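Local coordinates for protein nickel-dependent hydrogenase large subunit (Allochromatium vinosum, PDB 3MYR) that forms the catalytic large subunit of a nickel-iron hydrogenase, which uses a nickel-iron centre to oxidise hydrogen and pass the electrons to an acceptor, at residues 278-290 with 482-494. Residues are numbered along the deposited sequence; the frame is centred on the assembly and turned at random.
Sequences LGNFLCYGDLPTG and IMEAPRGALGHWI. With NFV (Ni-Fe oxidized active center), chain N.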
loop_
_atom_site.group_PDB
_atom_site.type_symbol
_atom_site.label_atom_id
_atom_site.label_comp_id
_atom_site.label_asym_id
_atom_site.label_seq_id
_atom_site.Cartn_x
_atom_site.Cartn_y
_atom_site.Cartn_z
ATOM N N LEU B 278 -9.400 -18.281 14.059
ATOM C CA LEU B 278 -8.765 -19.373 13.276
ATOM C C LEU B 278 -7.777 -20.182 14.101
ATOM O O LEU B 278 -7.787 -21.442 14.051
ATOM C CB LEU B 278 -8.038 -18.838 12.032
ATOM C CG LEU B 278 -8.806 -18.105 10.932
ATOM C CD1 LEU B 278 -7.868 -17.741 9.686
ATOM C CD2 LEU B 278 -9.948 -18.996 10.481
ATOM N N GLY B 279 -6.883 -19.481 14.811
ATOM C CA GLY B 279 -5.860 -20.174 15.563
ATOM C C GLY B 279 -4.654 -20.699 14.735
ATOM O O GLY B 279 -3.769 -21.328 15.312
ATOM N N ASN B 280 -4.623 -20.465 13.424
ATOM C CA ASN B 280 -3.532 -20.958 12.538
ATOM C C ASN B 280 -2.837 -19.750 11.913
ATOM O O ASN B 280 -3.521 -18.816 11.519
ATOM C CB ASN B 280 -4.123 -21.788 11.407
ATOM C CG ASN B 280 -5.044 -22.898 11.933
ATOM O OD1 ASN B 280 -4.766 -23.509 12.981
ATOM N ND2 ASN B 280 -6.110 -23.169 11.214
ATOM N N PHE B 281 -1.504 -19.771 11.820
ATOM C CA PHE B 281 -0.727 -18.609 11.364
ATOM C C PHE B 281 0.342 -19.073 10.400
ATOM O O PHE B 281 0.910 -20.111 10.599
ATOM C CB PHE B 281 -0.103 -17.877 12.553
ATOM C CG PHE B 281 -1.125 -17.397 13.493
ATOM C CD1 PHE B 281 -1.655 -18.274 14.453
ATOM C CD2 PHE B 281 -1.651 -16.089 13.374
ATOM C CE1 PHE B 281 -2.718 -17.848 15.338
ATOM C CE2 PHE B 281 -2.678 -15.654 14.237
ATOM C CZ PHE B 281 -3.258 -16.567 15.169
ATOM N N LEU B 282 0.617 -18.295 9.365
ATOM C CA LEU B 282 1.572 -18.718 8.384
ATOM C C LEU B 282 2.586 -17.590 8.103
ATOM O O LEU B 282 2.187 -16.425 7.873
ATOM C CB LEU B 282 0.797 -19.114 7.112
ATOM C CG LEU B 282 1.564 -19.323 5.811
ATOM C CD1 LEU B 282 2.311 -20.668 5.917
ATOM C CD2 LEU B 282 0.602 -19.323 4.638
ATOM N N CYS B 283 3.878 -17.978 8.054
ATOM C CA CYS B 283 4.972 -17.107 7.641
ATOM C C CYS B 283 5.838 -17.788 6.598
ATOM O O CYS B 283 6.230 -18.926 6.792
ATOM C CB CYS B 283 5.897 -16.787 8.818
ATOM S SG CYS B 283 5.047 -15.914 10.135
ATOM N N TYR B 284 6.232 -17.044 5.572
ATOM C CA TYR B 284 7.296 -17.507 4.697
ATOM C C TYR B 284 8.661 -17.095 5.230
ATOM O O TYR B 284 9.684 -17.665 4.790
ATOM C CB TYR B 284 7.107 -16.977 3.284
ATOM C CG TYR B 284 5.783 -17.285 2.618
ATOM C CD1 TYR B 284 5.031 -18.425 2.976
ATOM C CD2 TYR B 284 5.332 -16.488 1.525
ATOM C CE1 TYR B 284 3.817 -18.732 2.298
ATOM C CE2 TYR B 284 4.072 -16.792 0.828
ATOM C CZ TYR B 284 3.321 -17.880 1.274
ATOM O OH TYR B 284 2.122 -18.142 0.622
ATOM N N GLY B 285 8.704 -16.085 6.112
ATOM C CA GLY B 285 9.984 -15.595 6.631
ATOM C C GLY B 285 10.661 -14.607 5.663
ATOM O O GLY B 285 10.259 -14.477 4.490
ATOM N N ASP B 286 11.652 -13.856 6.155
ATOM C CA ASP B 286 12.311 -12.836 5.340
ATOM C C ASP B 286 13.521 -12.252 6.070
ATOM O O ASP B 286 13.707 -12.516 7.254
ATOM C CB ASP B 286 11.336 -11.695 5.027
ATOM C CG ASP B 286 11.647 -11.018 3.680
ATOM O OD1 ASP B 286 10.711 -10.529 3.029
ATOM O OD2 ASP B 286 12.847 -10.920 3.303
ATOM N N LEU B 287 14.291 -11.436 5.359
ATOM C CA LEU B 287 15.327 -10.585 5.922
ATOM C C LEU B 287 16.575 -11.377 6.325
ATOM O O LEU B 287 16.900 -11.521 7.519
ATOM C CB LEU B 287 14.832 -9.672 7.031
ATOM C CG LEU B 287 13.723 -8.701 6.521
ATOM C CD1 LEU B 287 12.998 -8.138 7.768
ATOM C CD2 LEU B 287 14.307 -7.544 5.648
ATOM N N PRO B 288 17.304 -11.856 5.307
ATOM C CA PRO B 288 18.530 -12.659 5.573
ATOM C C PRO B 288 19.699 -11.770 6.053
ATOM O O PRO B 288 19.765 -10.622 5.658
ATOM C CB PRO B 288 18.845 -13.265 4.192
ATOM C CG PRO B 288 18.303 -12.200 3.204
ATOM C CD PRO B 288 16.973 -11.786 3.861
ATOM N N THR B 289 20.594 -12.292 6.897
ATOM C CA THR B 289 21.767 -11.580 7.385
ATOM C C THR B 289 22.836 -11.401 6.289
ATOM O O THR B 289 23.626 -10.444 6.328
ATOM C CB THR B 289 22.476 -12.340 8.567
ATOM O OG1 THR B 289 22.750 -13.665 8.135
ATOM C CG2 THR B 289 21.609 -12.397 9.829
ATOM N N GLY B 290 22.811 -12.276 5.286
ATOM C CA GLY B 290 23.858 -12.297 4.276
ATOM C C GLY B 290 23.302 -12.253 2.867
ATOM O O GLY B 290 22.113 -11.976 2.650
ATOM N N ILE B 482 9.425 -15.036 -2.471
ATOM C CA ILE B 482 8.699 -14.896 -1.211
ATOM C C ILE B 482 9.134 -13.640 -0.493
ATOM O O ILE B 482 10.221 -13.072 -0.731
ATOM C CB ILE B 482 8.833 -16.146 -0.256
ATOM C CG1 ILE B 482 10.274 -16.438 0.076
ATOM C CG2 ILE B 482 8.314 -17.359 -0.900
ATOM C CD1 ILE B 482 10.864 -15.604 1.343
ATOM N N MET B 483 8.264 -13.158 0.372
ATOM C CA MET B 483 8.594 -11.964 1.136
ATOM C C MET B 483 7.631 -11.929 2.328
ATOM O O MET B 483 6.540 -12.506 2.245
ATOM C CB MET B 483 8.403 -10.745 0.268
ATOM C CG MET B 483 7.915 -9.588 1.089
ATOM S SD MET B 483 8.496 -8.172 0.297
ATOM C CE MET B 483 9.075 -7.191 1.675
ATOM N N GLU B 484 8.031 -11.299 3.425
ATOM C CA GLU B 484 7.085 -11.001 4.509
ATOM C C GLU B 484 6.782 -9.534 4.293
ATOM O O GLU B 484 7.631 -8.689 4.551
ATOM C CB GLU B 484 7.730 -11.230 5.889
ATOM C CG GLU B 484 7.695 -12.731 6.415
ATOM C CD GLU B 484 6.254 -13.316 6.664
ATOM O OE1 GLU B 484 5.274 -12.571 7.027
ATOM O OE2 GLU B 484 6.122 -14.557 6.518
ATOM N N ALA B 485 5.632 -9.241 3.702
ATOM C CA ALA B 485 5.224 -7.850 3.453
ATOM C C ALA B 485 4.616 -7.337 4.786
ATOM O O ALA B 485 4.306 -8.151 5.657
ATOM C CB ALA B 485 4.173 -7.830 2.325
ATOM N N PRO B 486 4.527 -6.007 4.993
ATOM C CA PRO B 486 3.871 -5.563 6.260
ATOM C C PRO B 486 2.525 -6.230 6.631
ATOM O O PRO B 486 2.239 -6.368 7.811
ATOM C CB PRO B 486 3.646 -4.043 6.041
ATOM C CG PRO B 486 4.793 -3.689 5.111
ATOM C CD PRO B 486 4.892 -4.854 4.121
ATOM N N ARG B 487 1.724 -6.655 5.646
ATOM C CA ARG B 487 0.481 -7.349 5.953
ATOM C C ARG B 487 0.605 -8.867 6.054
ATOM O O ARG B 487 -0.315 -9.504 6.505
ATOM C CB ARG B 487 -0.644 -6.913 5.012
ATOM C CG ARG B 487 -1.018 -5.458 5.259
ATOM C CD ARG B 487 -1.675 -4.766 4.034
ATOM N NE ARG B 487 -1.789 -3.328 4.369
ATOM C CZ ARG B 487 -0.791 -2.430 4.308
ATOM N NH1 ARG B 487 0.466 -2.688 3.876
ATOM N NH2 ARG B 487 -1.006 -1.281 4.817
ATOM N N GLY B 488 1.765 -9.434 5.726
ATOM C CA GLY B 488 2.009 -10.856 5.968
ATOM C C GLY B 488 2.685 -11.508 4.728
ATOM O O GLY B 488 3.227 -10.810 3.837
ATOM N N ALA B 489 2.594 -12.832 4.644
ATOM C CA ALA B 489 3.365 -13.633 3.716
ATOM C C ALA B 489 2.904 -13.395 2.285
ATOM O O ALA B 489 1.734 -13.613 2.012
ATOM C CB ALA B 489 3.143 -15.134 4.044
ATOM N N LEU B 490 3.840 -13.133 1.371
ATOM C CA LEU B 490 3.535 -12.730 0.013
ATOM C C LEU B 490 4.376 -13.652 -0.828
ATOM O O LEU B 490 5.558 -13.846 -0.512
ATOM C CB LEU B 490 4.016 -11.265 -0.266
ATOM C CG LEU B 490 4.149 -10.820 -1.741
ATOM C CD1 LEU B 490 2.769 -10.757 -2.392
ATOM C CD2 LEU B 490 4.736 -9.360 -1.839
ATOM N N GLY B 491 3.795 -14.212 -1.893
ATOM C CA GLY B 491 4.566 -15.030 -2.825
ATOM C C GLY B 491 4.135 -14.697 -4.263
ATOM O O GLY B 491 2.917 -14.458 -4.499
ATOM N N HIS B 492 5.096 -14.717 -5.211
ATOM C CA HIS B 492 4.818 -14.599 -6.612
ATOM C C HIS B 492 5.361 -15.880 -7.214
ATOM O O HIS B 492 6.557 -16.154 -7.079
ATOM C CB HIS B 492 5.555 -13.428 -7.235
ATOM C CG HIS B 492 4.999 -12.085 -6.847
ATOM N ND1 HIS B 492 5.324 -10.935 -7.517
ATOM C CD2 HIS B 492 4.105 -11.725 -5.892
ATOM C CE1 HIS B 492 4.681 -9.912 -6.976
ATOM N NE2 HIS B 492 3.900 -10.374 -6.017
ATOM N N TRP B 493 4.499 -16.655 -7.884
ATOM C CA TRP B 493 4.999 -17.866 -8.549
ATOM C C TRP B 493 5.073 -17.571 -10.048
ATOM O O TRP B 493 4.067 -17.155 -10.640
ATOM C CB TRP B 493 4.021 -19.003 -8.298
ATOM C CG TRP B 493 4.153 -19.624 -6.945
ATOM C CD1 TRP B 493 4.728 -20.849 -6.672
ATOM C CD2 TRP B 493 3.602 -19.149 -5.700
ATOM N NE1 TRP B 493 4.597 -21.133 -5.339
ATOM C CE2 TRP B 493 3.936 -20.102 -4.716
ATOM C CE3 TRP B 493 2.962 -17.937 -5.297
ATOM C CZ2 TRP B 493 3.575 -19.950 -3.370
ATOM C CZ3 TRP B 493 2.582 -17.786 -3.976
ATOM C CH2 TRP B 493 2.898 -18.784 -3.010
ATOM N N ILE B 494 6.235 -17.758 -10.657
ATOM C CA ILE B 494 6.375 -17.433 -12.104
ATOM C C ILE B 494 6.753 -18.691 -12.889
ATOM O O ILE B 494 7.560 -19.505 -12.436
ATOM C CB ILE B 494 7.410 -16.345 -12.355
ATOM C CG1 ILE B 494 7.454 -15.942 -13.834
ATOM C CG2 ILE B 494 8.824 -16.807 -11.884
ATOM C CD1 ILE B 494 8.381 -14.676 -14.089
HETATM FE FE NFV N . 0.187 -5.552 0.424
HETATM NI NI NFV N . -1.297 -3.083 -0.461
HETATM C C1 NFV N . 1.076 -6.757 -0.061
HETATM O O1 NFV N . 1.791 -7.719 -0.376
HETATM C C2 NFV N . 1.181 -5.526 2.050
HETATM N N2 NFV N . 1.820 -5.518 3.047
HETATM C C3 NFV N . -1.129 -6.688 1.151
HETATM N N3 NFV N . -1.957 -7.398 1.577
HETATM O O4 NFV N . -0.859 -4.012 1.118
HETATM O O HOH W 1 2.893 -13.887 7.594
HETATM O O HOH W 2 1.207 -15.591 0.058
#
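Glu484 points across from its strand to the chain at Tyr284 and Gly285, where OE2 takes a nearly straight bond from Gly285 N (3.0 Å, 164°) on its anti lone pair and a weak, bent one from Tyr284 N. The other oxygen, OE1, accepts from a water that also donates to Leu282 O, and forms a salt bridge with Arg393. Asp286 returns the grip: its OD1 receives Glu484 N at 2.8 Å, while OD2 takes Leu287 N and pairs with Arg74, whose NH1 also binds Ile482 O. With CG roughly anti to its backbone N (chi1 -150°), the carboxylate of Asp286 is brought to the edge of the hairpin. With the carboxylate cut back to an alanine, Glu484 N is likely to lose its acceptor and Arg74 the carboxylate it pairs with.

Next to this polar patch lies the ring of Tyr284. The small Ala489 lets that ring settle flat, its CB 3.5 Å from the ring centroid in a CH-pi contact, while Ile482 CG2 meets Tyr284 CD2 at 3.9 Å. The phenol OH donates to a second water, itself bonded to Ala489 O. Gly491 leaves room beside the ring edge and Trp493.

The Ala485-Gly488 turn joins the two hairpin strands, and from it Arg487 N donates to the nitrogen N2 of a cyanide ligand on the iron (2.8 Å). Two buried carboxylates thus accept backbone N-H groups, and an arginine beside each probably balances its charge, behind the turn that meets the cofactor.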